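PDB 6LJ9: cysteine protease S273R from African swine fever virus pig/Kenya/KEN-50/1950, which is a SUMO-1-type cysteine protease that probably matures the viral pp220 and pp62 polyproteins into core-shell proteins and blunts host innate immune signalling. Local coordinates for residues Y185-N191 with V220-Q226; A171-R177 with Y239-L244; E231-Y235 with I257-Y263; L87-I93 with G166-V170. One frame throughout, in Å; residues are numbered along the deposited sequence.

Interaction 1 of 4, residues Y185-N191 with V220-Q226; sequences YFNSAGN and VTNIRHQ
The F186 ring overlaps V220 through CD1 and meets H225 with its CE1 edge. F186 CD1 packs on V220 CG1 at 3.8 Å, and CE1 approaches H225 CD2. The F186 and H225 planes are inclined at 47°. F186 and V220 lie on the same face of the sheet, and CG anti to the backbone N (chi1 174°) sets the ring beside V220. On that face it stacks with Y239. The strand ends pair in parallel here. V220 N donates to Y185 O at 2.6 Å, and a weak bond runs from N187 N to V220 O.

Past the strands, N187 to G190 form a type I turn. Within it, A189 N donates to N187 OD1 at 2.9 Å, an Asx turn. The same oxygen accepts from H168 NE2, so the turn helps position the polar group facing the histidine. T221 CG2 packs against N187 CB and lies at the edge of the Y185 ring.

S188 anchors the second loop. S188 O accepts from Q226 N at 3.0 Å, nearly straight at 166°, and more weakly from H225 N. S188 OG donates to Q226 OE1 at 2.7 Å, in the carbonyl plane. The extended Q226 chain is thus tied at its oxygen, while NE2 bonds S228 O. H225 is held from outside through F252 O and I257 N.

N187 is inferred to be catalytic and Q226 is predicted to bind substrate. The paired strand ends and their loops are consistent with forming part of the active site of a Ulp1-like, clan CA cysteine protease.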
# COMPACT_ATOMS: atom_id res chain seq x y z
N TYR B 185 15.11 -13.54 8.19
CA TYR B 185 15.29 -13.69 9.63
C TYR B 185 16.34 -12.70 10.08
O TYR B 185 17.50 -12.78 9.65
CB TYR B 185 15.71 -15.13 9.98
CG TYR B 185 16.11 -15.33 11.43
CD1 TYR B 185 17.42 -15.14 11.84
CD2 TYR B 185 15.18 -15.72 12.38
CE1 TYR B 185 17.80 -15.32 13.15
CE2 TYR B 185 15.54 -15.90 13.70
CZ TYR B 185 16.85 -15.71 14.08
OH TYR B 185 17.23 -15.89 15.39
N PHE B 186 15.95 -11.76 10.94
CA PHE B 186 16.84 -10.72 11.42
C PHE B 186 17.12 -10.93 12.91
O PHE B 186 16.19 -10.97 13.72
CB PHE B 186 16.25 -9.33 11.19
CG PHE B 186 17.05 -8.22 11.81
CD1 PHE B 186 18.30 -7.89 11.30
CD2 PHE B 186 16.56 -7.51 12.89
CE1 PHE B 186 19.04 -6.87 11.87
CE2 PHE B 186 17.29 -6.49 13.46
CZ PHE B 186 18.54 -6.17 12.95
N ASN B 187 18.40 -11.08 13.25
CA ASN B 187 18.86 -11.17 14.63
C ASN B 187 19.83 -10.02 14.86
O ASN B 187 20.91 -9.99 14.25
CB ASN B 187 19.52 -12.52 14.91
CG ASN B 187 19.77 -12.76 16.40
OD1 ASN B 187 20.06 -11.84 17.15
ND2 ASN B 187 19.65 -14.02 16.82
N SER B 188 19.46 -9.09 15.73
CA SER B 188 20.31 -7.93 15.98
C SER B 188 21.64 -8.31 16.62
O SER B 188 22.59 -7.52 16.55
CB SER B 188 19.58 -6.93 16.88
OG SER B 188 19.26 -7.50 18.13
N ALA B 189 21.73 -9.48 17.23
CA ALA B 189 22.98 -9.91 17.84
C ALA B 189 23.92 -10.58 16.85
O ALA B 189 25.12 -10.67 17.11
CB ALA B 189 22.71 -10.86 19.01
N GLY B 190 23.40 -11.04 15.71
CA GLY B 190 24.23 -11.67 14.70
C GLY B 190 24.35 -13.17 14.82
O GLY B 190 25.33 -13.73 14.32
N ASN B 191 23.39 -13.84 15.45
CA ASN B 191 23.44 -15.28 15.64
C ASN B 191 22.50 -15.98 14.66
O ASN B 191 21.41 -15.48 14.37
CB ASN B 191 23.07 -15.65 17.08
CG ASN B 191 24.07 -15.14 18.09
OD1 ASN B 191 25.28 -15.20 17.87
ND2 ASN B 191 23.57 -14.62 19.21
N VAL B 220 19.53 -12.63 7.97
CA VAL B 220 20.14 -11.32 8.13
C VAL B 220 20.85 -11.29 9.48
O VAL B 220 20.37 -10.67 10.44
CB VAL B 220 19.10 -10.19 8.02
CG1 VAL B 220 19.78 -8.83 7.95
CG2 VAL B 220 18.20 -10.41 6.81
N THR B 221 21.99 -11.98 9.56
CA THR B 221 22.76 -12.08 10.80
C THR B 221 24.24 -11.81 10.55
O THR B 221 25.10 -12.36 11.25
CB THR B 221 22.58 -13.46 11.44
OG1 THR B 221 23.05 -14.47 10.55
CG2 THR B 221 21.11 -13.71 11.77
N ASN B 222 24.55 -10.96 9.58
CA ASN B 222 25.95 -10.71 9.23
C ASN B 222 26.60 -9.73 10.19
O ASN B 222 27.78 -9.89 10.53
CB ASN B 222 26.05 -10.20 7.79
CG ASN B 222 27.48 -10.09 7.30
OD1 ASN B 222 28.14 -11.10 7.05
ND2 ASN B 222 27.96 -8.86 7.15
N ILE B 223 25.86 -8.73 10.65
CA ILE B 223 26.38 -7.69 11.53
C ILE B 223 25.79 -7.88 12.92
O ILE B 223 24.61 -8.19 13.07
CB ILE B 223 26.05 -6.28 10.99
CG1 ILE B 223 26.81 -6.01 9.69
CG2 ILE B 223 26.37 -5.21 12.02
CD1 ILE B 223 26.64 -4.60 9.19
N ARG B 224 26.64 -7.70 13.94
CA ARG B 224 26.19 -7.62 15.32
C ARG B 224 25.84 -6.16 15.60
O ARG B 224 26.69 -5.35 15.98
CB ARG B 224 27.26 -8.14 16.28
CG ARG B 224 26.92 -7.97 17.75
CD ARG B 224 27.96 -8.61 18.64
NE ARG B 224 27.79 -8.22 20.04
CZ ARG B 224 26.94 -8.80 20.88
NH1 ARG B 224 26.17 -9.80 20.47
NH2 ARG B 224 26.86 -8.38 22.14
N HIS B 225 24.57 -5.81 15.38
CA HIS B 225 24.14 -4.43 15.56
C HIS B 225 24.06 -4.06 17.04
O HIS B 225 24.50 -2.97 17.44
CB HIS B 225 22.78 -4.21 14.90
CG HIS B 225 22.78 -4.43 13.42
ND1 HIS B 225 23.25 -3.48 12.53
CD2 HIS B 225 22.37 -5.48 12.66
CE1 HIS B 225 23.13 -3.94 11.30
NE2 HIS B 225 22.60 -5.15 11.35
N GLN B 226 23.51 -4.94 17.86
CA GLN B 226 23.16 -4.62 19.24
C GLN B 226 24.35 -4.85 20.16
O GLN B 226 24.91 -5.95 20.19
CB GLN B 226 21.96 -5.45 19.69
CG GLN B 226 21.58 -5.26 21.15
CD GLN B 226 20.34 -6.04 21.52
OE1 GLN B 226 19.60 -6.50 20.65
NE2 GLN B 226 20.09 -6.18 22.82
O HOH W 1 22.09 -9.19 12.30

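Interaction 2 of 4, residues A171-R177 with Y239-L244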
# COMPACT_ATOMS: atom_id res chain seq x y z
N ALA B 171 13.21 -10.86 14.52
CA ALA B 171 12.15 -10.55 13.57
C ALA B 171 12.17 -11.53 12.40
O ALA B 171 13.22 -12.03 12.01
CB ALA B 171 12.28 -9.12 13.04
N ILE B 172 10.98 -11.80 11.87
CA ILE B 172 10.80 -12.59 10.65
C ILE B 172 9.92 -11.79 9.70
O ILE B 172 8.81 -11.38 10.08
CB ILE B 172 10.19 -13.97 10.94
CG1 ILE B 172 11.23 -14.91 11.55
CG2 ILE B 172 9.59 -14.57 9.67
CD1 ILE B 172 10.82 -16.37 11.56
N PHE B 173 10.40 -11.57 8.48
CA PHE B 173 9.69 -10.78 7.49
C PHE B 173 9.66 -11.53 6.17
O PHE B 173 10.70 -12.01 5.70
CB PHE B 173 10.33 -9.40 7.31
CG PHE B 173 9.50 -8.45 6.51
CD1 PHE B 173 8.46 -7.75 7.10
CD2 PHE B 173 9.76 -8.24 5.16
CE1 PHE B 173 7.69 -6.87 6.37
CE2 PHE B 173 8.99 -7.36 4.42
CZ PHE B 173 7.96 -6.68 5.03
N VAL B 174 8.47 -11.64 5.58
CA VAL B 174 8.28 -12.28 4.28
C VAL B 174 7.84 -11.20 3.31
O VAL B 174 6.74 -10.63 3.45
CB VAL B 174 7.26 -13.42 4.35
CG1 VAL B 174 7.04 -14.01 2.97
CG2 VAL B 174 7.72 -14.49 5.33
N ASP B 175 8.68 -10.90 2.33
CA ASP B 175 8.41 -9.86 1.35
C ASP B 175 7.94 -10.52 0.06
O ASP B 175 8.73 -11.18 -0.63
CB ASP B 175 9.65 -8.99 1.12
CG ASP B 175 9.36 -7.76 0.29
OD1 ASP B 175 8.19 -7.56 -0.12
OD2 ASP B 175 10.30 -6.98 0.05
N MSE B 176 6.67 -10.35 -0.27
CA MSE B 176 6.09 -10.92 -1.48
C MSE B 176 5.64 -9.82 -2.44
O MSE B 176 4.70 -10.00 -3.21
CB MSE B 176 4.92 -11.83 -1.14
CG MSE B 176 5.29 -13.02 -0.26
SE MSE B 176 3.74 -13.93 0.50
CE MSE B 176 3.22 -12.58 1.81
N ARG B 177 6.33 -8.68 -2.39
CA ARG B 177 6.02 -7.54 -3.25
C ARG B 177 6.84 -7.53 -4.53
O ARG B 177 6.33 -7.13 -5.58
CB ARG B 177 6.25 -6.23 -2.49
CG ARG B 177 5.33 -6.01 -1.30
CD ARG B 177 5.82 -4.86 -0.43
NE ARG B 177 7.14 -5.12 0.11
CZ ARG B 177 7.76 -4.35 1.00
NH1 ARG B 177 7.16 -3.25 1.45
NH2 ARG B 177 8.96 -4.66 1.44
N TYR B 239 13.12 -3.45 12.20
CA TYR B 239 13.38 -4.18 10.97
C TYR B 239 12.10 -4.36 10.16
O TYR B 239 12.08 -4.12 8.94
CB TYR B 239 14.01 -5.54 11.28
CG TYR B 239 14.37 -6.35 10.06
CD1 TYR B 239 15.56 -6.13 9.38
CD2 TYR B 239 13.52 -7.35 9.59
CE1 TYR B 239 15.90 -6.87 8.26
CE2 TYR B 239 13.85 -8.10 8.47
CZ TYR B 239 15.04 -7.85 7.81
OH TYR B 239 15.38 -8.59 6.70
N ILE B 240 11.02 -4.76 10.82
CA ILE B 240 9.75 -4.94 10.12
C ILE B 240 9.25 -3.62 9.56
O ILE B 240 8.80 -3.55 8.41
CB ILE B 240 8.70 -5.58 11.07
CG1 ILE B 240 9.13 -6.99 11.46
CG2 ILE B 240 7.33 -5.57 10.42
CD1 ILE B 240 8.16 -7.69 12.40
N ARG B 241 9.35 -2.55 10.34
CA ARG B 241 8.87 -1.25 9.88
C ARG B 241 9.72 -0.72 8.73
O ARG B 241 9.18 -0.15 7.77
CB ARG B 241 8.86 -0.25 11.04
CG ARG B 241 8.35 1.13 10.66
CD ARG B 241 6.97 1.04 10.02
NE ARG B 241 6.46 2.35 9.62
CZ ARG B 241 5.65 3.10 10.35
NH1 ARG B 241 5.25 2.67 11.55
NH2 ARG B 241 5.24 4.27 9.90
N ALA B 242 11.04 -0.90 8.80
CA ALA B 242 11.91 -0.45 7.71
C ALA B 242 11.63 -1.22 6.43
O ALA B 242 11.61 -0.64 5.34
CB ALA B 242 13.37 -0.58 8.12
N ARG B 243 11.43 -2.54 6.53
CA ARG B 243 11.10 -3.32 5.35
C ARG B 243 9.74 -2.93 4.79
O ARG B 243 9.53 -2.94 3.57
CB ARG B 243 11.13 -4.82 5.67
CG ARG B 243 12.48 -5.33 6.16
CD ARG B 243 13.50 -5.43 5.04
NE ARG B 243 13.14 -6.45 4.06
CZ ARG B 243 12.67 -6.18 2.85
NH1 ARG B 243 12.49 -4.93 2.46
NH2 ARG B 243 12.37 -7.17 2.02
N LEU B 244 8.80 -2.58 5.67
CA LEU B 244 7.49 -2.12 5.22
C LEU B 244 7.61 -0.80 4.46
O LEU B 244 6.90 -0.59 3.46
CB LEU B 244 6.54 -1.96 6.41
CG LEU B 244 5.92 -3.24 6.98
CD1 LEU B 244 5.11 -2.93 8.23
CD2 LEU B 244 5.06 -3.93 5.93
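F173 forms the tight centre of this contact between strand 171-175 and helix 239-244. R243 CB sits over one face of the F173 ring, 3.6 Å from the centroid, a CH-pi contact. L244 CD2 meets the ring edge. I240 CG2 packs against CD1. F173 CB also touches Y239 CE2 at 3.9 Å. Two residues earlier, A171 CB touches both Y239 CD2 and I240 CG1.

The other end is polar. D175 and R243 are buried there, and only R177 of the three is partly exposed. R177 grips D175 side-on. R177 NE donates to D175 OD1 at 2.7 Å and R177 NH2 to D175 OD2 at 3.0 Å, both from above the carboxylate plane. R177 N also reaches D175 OD1, closing an Asx turn. From the helix, R243 NH2 makes a salt bridge to D175 OD2 at 2.9 Å, on the anti side. Bends at chi2 (-74°) and chi3 (-67°) fold the R243 chain back over F173 and bring its guanidinium there. R177 NH2 also donates to R243 O at 2.8 Å, while NH1 gives weaker bonds to R243 O and L244 O. These bonds tie the end of the helix to the loop just after the strand. The shared carboxylate probably offsets the closeness of the two guanidiniums.

E184 of the neighbouring strand 181-186 receives R243 NH2 and Y239 OH. Beside D175 and R177 lies G178 of the second subunit. The helix runs nearly parallel to strand 171-175, at 18° and 8.9 Å between axes, and packs on the sheet formed with strands 152-158 and 181-186.

Interaction 3 of 4, residues E231-Y235 with I257-Y263; sequences ECGPY and ITDEEMY
The Y235 ring carries M262 CG over the centre of one face, while I257 O and D259 OD2 lie at its edge. M262 CG is 3.4 Å from the centroid of the Y235 ring and 8° off the normal, a CH-pi contact. The selenium of selenomethionine M262 follows over the same face at 4.2 Å from that centroid, a Met-aromatic contact. Bending at chi2 (-65°) lays the M262 chain across the ring. The D259 carboxylate stands steeply to that ring, its plane turned by 80°.

This is helix-to-helix packing at two N-termini in the Ulp1-like catalytic domain. E231 is the N-cap of the helix that starts with the inferred nucleophile C232. T258 caps the other helix, its OG1 accepting from E261 N at 3.1 Å. P234 CB rests on M262 O.

E231 OE1 approaches Y263 CA, but its salt bridge is to R266, and OE2 bonds T85. D259 OD2 bonds S228 OG, and OD1 takes R227 N. The D259 bonds link the start of its helix to the loop before the nucleophile. At the ring's far end, Y235 OH donates to I257 O at a modelled 2.4 Å, so short that the exact length is doubtful.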
# COMPACT_ATOMS: atom_id res chain seq x y z
N GLU B 231 17.68 -3.64 23.79
CA GLU B 231 17.02 -3.09 22.62
C GLU B 231 16.70 -4.12 21.54
O GLU B 231 16.39 -3.73 20.41
CB GLU B 231 17.86 -1.96 22.03
CG GLU B 231 18.23 -0.89 23.04
CD GLU B 231 17.01 -0.30 23.72
OE1 GLU B 231 16.16 0.28 23.01
OE2 GLU B 231 16.91 -0.42 24.96
N CYS B 232 16.76 -5.41 21.87
CA CYS B 232 16.42 -6.43 20.88
C CYS B 232 14.96 -6.33 20.45
O CYS B 232 14.63 -6.64 19.29
CB CYS B 232 16.71 -7.82 21.43
SG CYS B 232 15.91 -8.19 23.00
N GLY B 233 14.08 -5.89 21.34
CA GLY B 233 12.70 -5.65 21.01
C GLY B 233 12.54 -4.55 19.98
O GLY B 233 11.97 -4.75 18.91
N PRO B 234 13.04 -3.35 20.30
CA PRO B 234 13.02 -2.27 19.30
C PRO B 234 13.74 -2.62 18.01
O PRO B 234 13.32 -2.17 16.94
CB PRO B 234 13.70 -1.10 20.04
CG PRO B 234 13.40 -1.36 21.47
CD PRO B 234 13.43 -2.85 21.64
N TYR B 235 14.83 -3.39 18.09
CA TYR B 235 15.53 -3.81 16.88
C TYR B 235 14.62 -4.64 15.98
O TYR B 235 14.56 -4.42 14.77
CB TYR B 235 16.78 -4.60 17.24
CG TYR B 235 18.06 -3.79 17.28
CD1 TYR B 235 18.67 -3.36 16.11
CD2 TYR B 235 18.67 -3.48 18.49
CE1 TYR B 235 19.84 -2.63 16.14
CE2 TYR B 235 19.84 -2.75 18.53
CZ TYR B 235 20.42 -2.33 17.35
OH TYR B 235 21.59 -1.61 17.39
N ILE B 257 23.48 -0.54 12.69
CA ILE B 257 22.42 0.28 13.27
C ILE B 257 22.61 0.29 14.78
O ILE B 257 22.61 -0.77 15.42
CB ILE B 257 21.03 -0.24 12.88
CG1 ILE B 257 20.86 -0.22 11.36
CG2 ILE B 257 19.95 0.60 13.54
CD1 ILE B 257 19.52 -0.71 10.88
N THR B 258 22.78 1.48 15.35
CA THR B 258 23.20 1.62 16.73
C THR B 258 22.03 1.44 17.70
O THR B 258 20.86 1.59 17.34
CB THR B 258 23.84 2.99 16.95
OG1 THR B 258 22.84 4.01 16.83
CG2 THR B 258 24.93 3.24 15.92
N ASP B 259 22.38 1.12 18.95
CA ASP B 259 21.38 1.05 20.01
C ASP B 259 20.80 2.42 20.31
O ASP B 259 19.64 2.52 20.74
CB ASP B 259 21.99 0.44 21.27
CG ASP B 259 22.53 -0.96 21.05
OD1 ASP B 259 23.66 -1.09 20.52
OD2 ASP B 259 21.84 -1.93 21.41
N GLU B 260 21.58 3.48 20.10
CA GLU B 260 21.06 4.84 20.30
C GLU B 260 19.91 5.13 19.35
O GLU B 260 18.89 5.70 19.75
CB GLU B 260 22.19 5.85 20.11
CG GLU B 260 21.75 7.30 20.22
CD GLU B 260 22.83 8.27 19.80
OE1 GLU B 260 23.80 7.82 19.15
OE2 GLU B 260 22.72 9.47 20.11
N GLU B 261 20.06 4.76 18.08
CA GLU B 261 18.98 4.95 17.11
C GLU B 261 17.75 4.12 17.48
O GLU B 261 16.62 4.55 17.23
CB GLU B 261 19.46 4.59 15.71
CG GLU B 261 19.53 5.77 14.75
CD GLU B 261 20.22 5.41 13.45
OE1 GLU B 261 21.32 4.82 13.50
OE2 GLU B 261 19.66 5.71 12.37
N MSE B 262 17.95 2.95 18.06
CA MSE B 262 16.83 2.08 18.42
C MSE B 262 16.16 2.55 19.71
O MSE B 262 14.96 2.35 19.90
CB MSE B 262 17.30 0.64 18.57
CG MSE B 262 17.86 0.04 17.29
SE MSE B 262 16.53 -0.14 15.88
CE MSE B 262 16.77 1.58 14.97
N TYR B 263 16.94 3.17 20.60
CA TYR B 263 16.35 3.76 21.79
C TYR B 263 15.46 4.94 21.43
O TYR B 263 14.41 5.15 22.04
CB TYR B 263 17.43 4.18 22.78
CG TYR B 263 16.89 4.74 24.07
CD1 TYR B 263 16.40 3.90 25.07
CD2 TYR B 263 16.86 6.11 24.30
CE1 TYR B 263 15.90 4.41 26.25
CE2 TYR B 263 16.36 6.63 25.48
CZ TYR B 263 15.88 5.77 26.45
OH TYR B 263 15.38 6.28 27.63

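Interaction 4 of 4, residues L87-I93 with G166-V170; sequences LLTNFNI and GKHWV
L88 O accepts two hydrogen bonds from the opposite segment. W169 NE1 donates to L88 O at 2.9 Å and K167 NZ to L88 O at 3.2 Å. They reach the oxygen from opposite faces of the carbonyl plane, both well out of it. The W169 bond is bent, with an angle of 133° at the hydrogen. The K167 chain is bent at chi3 (-62°), which turns CE and NZ towards the carbonyl. L87 CD1 touches K167 CD.

The bond at the indole edge helps hold the rotation of W169, and the indole face is met by I93. I93 CD1 stands over the six-membered ring of W169, 3.5 Å from its centroid and 9° off the normal, a CH-pi contact. L88 CB lies near W169 NE1, and N90 N approaches W169 CH2 at 4.0 Å.

A capping box secures the start of the helix that carries I93. T89 N donates to N92 OD1 at 2.8 Å, and N92 N returns a weak bond to T89 OG1.

H168, inferred to be catalytic, lies between K167 and W169 in sequence, and its CB points away from segment 87-93. W169 also touches S236 of helix 232-244. L88 and I93 both pack on L237 of that helix. I93 and W169 share V156 of strand 152-158, so helix 90-103 is joined to the sheet and to the nucleophile helix.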
# COMPACT_ATOMS: atom_id res chain seq x y z
N LEU B 87 12.42 -3.96 28.86
CA LEU B 87 12.27 -4.94 27.80
C LEU B 87 10.83 -4.98 27.30
O LEU B 87 9.87 -4.81 28.06
CB LEU B 87 12.68 -6.33 28.29
CG LEU B 87 14.08 -6.48 28.87
CD1 LEU B 87 14.47 -7.95 28.97
CD2 LEU B 87 15.10 -5.71 28.05
N LEU B 88 10.69 -5.23 26.01
CA LEU B 88 9.38 -5.35 25.38
C LEU B 88 8.74 -6.69 25.73
O LEU B 88 9.41 -7.72 25.79
CB LEU B 88 9.50 -5.21 23.86
CG LEU B 88 9.17 -3.85 23.26
CD1 LEU B 88 9.88 -2.73 24.01
CD2 LEU B 88 9.53 -3.81 21.79
N THR B 89 7.43 -6.66 25.96
CA THR B 89 6.66 -7.87 26.20
C THR B 89 5.93 -8.28 24.92
O THR B 89 5.92 -7.57 23.92
CB THR B 89 5.66 -7.66 27.34
OG1 THR B 89 4.70 -6.66 26.96
CG2 THR B 89 6.38 -7.19 28.60
N ASN B 90 5.31 -9.47 24.97
CA ASN B 90 4.52 -9.93 23.84
C ASN B 90 3.31 -9.03 23.59
O ASN B 90 2.83 -8.94 22.46
CB ASN B 90 4.07 -11.37 24.06
CG ASN B 90 3.73 -11.66 25.51
OD1 ASN B 90 3.68 -10.75 26.34
ND2 ASN B 90 3.50 -12.93 25.83
N PHE B 91 2.82 -8.36 24.64
CA PHE B 91 1.69 -7.46 24.46
C PHE B 91 2.11 -6.17 23.76
O PHE B 91 1.37 -5.65 22.92
CB PHE B 91 1.05 -7.15 25.81
CG PHE B 91 0.57 -8.36 26.56
CD1 PHE B 91 -0.56 -9.05 26.14
CD2 PHE B 91 1.26 -8.82 27.67
CE1 PHE B 91 -1.00 -10.16 26.83
CE2 PHE B 91 0.83 -9.93 28.36
CZ PHE B 91 -0.30 -10.61 27.94
N ASN B 92 3.29 -5.65 24.09
CA ASN B 92 3.78 -4.45 23.43
C ASN B 92 3.98 -4.68 21.94
O ASN B 92 3.72 -3.80 21.12
CB ASN B 92 5.09 -3.98 24.07
CG ASN B 92 4.99 -3.86 25.58
OD1 ASN B 92 5.74 -4.51 26.31
ND2 ASN B 92 4.07 -3.03 26.05
N ILE B 93 4.44 -5.88 21.57
CA ILE B 93 4.72 -6.18 20.17
C ILE B 93 3.44 -6.51 19.42
O ILE B 93 3.26 -6.08 18.27
CB ILE B 93 5.75 -7.32 20.08
CG1 ILE B 93 7.07 -6.89 20.74
CG2 ILE B 93 5.98 -7.73 18.64
CD1 ILE B 93 8.07 -8.01 20.89
N GLY B 166 18.24 -15.41 28.18
CA GLY B 166 16.83 -15.17 28.43
C GLY B 166 16.07 -14.64 27.24
O GLY B 166 16.25 -15.12 26.11
N LYS B 167 15.21 -13.65 27.48
CA LYS B 167 14.39 -13.08 26.42
C LYS B 167 15.25 -12.37 25.38
O LYS B 167 16.03 -11.47 25.72
CB LYS B 167 13.37 -12.11 27.02
CG LYS B 167 12.66 -11.25 26.00
CD LYS B 167 11.77 -10.21 26.68
CE LYS B 167 10.68 -10.88 27.50
NZ LYS B 167 9.79 -9.88 28.15
N HIS B 168 15.10 -12.78 24.12
CA HIS B 168 15.80 -12.14 23.01
C HIS B 168 14.86 -12.14 21.81
O HIS B 168 14.55 -13.20 21.26
CB HIS B 168 17.11 -12.85 22.68
CG HIS B 168 17.93 -12.15 21.65
ND1 HIS B 168 18.77 -11.10 21.96
CD2 HIS B 168 18.05 -12.34 20.31
CE1 HIS B 168 19.37 -10.67 20.86
NE2 HIS B 168 18.95 -11.41 19.84
N TRP B 169 14.41 -10.95 21.41
CA TRP B 169 13.48 -10.83 20.30
C TRP B 169 14.22 -10.81 18.97
O TRP B 169 15.24 -10.13 18.82
CB TRP B 169 12.63 -9.57 20.44
CG TRP B 169 11.81 -9.52 21.68
CD1 TRP B 169 12.06 -8.78 22.80
CD2 TRP B 169 10.59 -10.23 21.93
NE1 TRP B 169 11.07 -8.99 23.74
CE2 TRP B 169 10.16 -9.87 23.23
CE3 TRP B 169 9.82 -11.12 21.19
CZ2 TRP B 169 8.99 -10.39 23.79
CZ3 TRP B 169 8.66 -11.64 21.75
CH2 TRP B 169 8.26 -11.27 23.04
N VAL B 170 13.71 -11.57 18.00
CA VAL B 170 14.18 -11.52 16.63
C VAL B 170 12.97 -11.37 15.72
O VAL B 170 11.84 -11.70 16.09
CB VAL B 170 15.00 -12.77 16.23
CG1 VAL B 170 16.23 -12.91 17.12
CG2 VAL B 170 14.13 -14.02 16.32

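How the interactions relate
Along the chain, interaction 4 closes first. Interaction 1 falls within the span between the two segments of interaction 2, and interaction 3 opens after interaction 1 has closed. Interactions 2 and 4 share strand 169-175, with centres about 18 Å apart. Strand 181-186 of interaction 1 is its sheet neighbour. Interactions 2 and 3 use opposite ends of helix 232-244. The centres of interactions 2 and 3 are about 17 Å apart. Interactions 1, 3 and 4 touch one another, with centres about 12 to 16 Å apart. They bring together H168, N187 and C232, the inferred catalytic residues, with Q226 beside C232. Interaction 2 fastens the far end of the nucleophile helix to the same sheet.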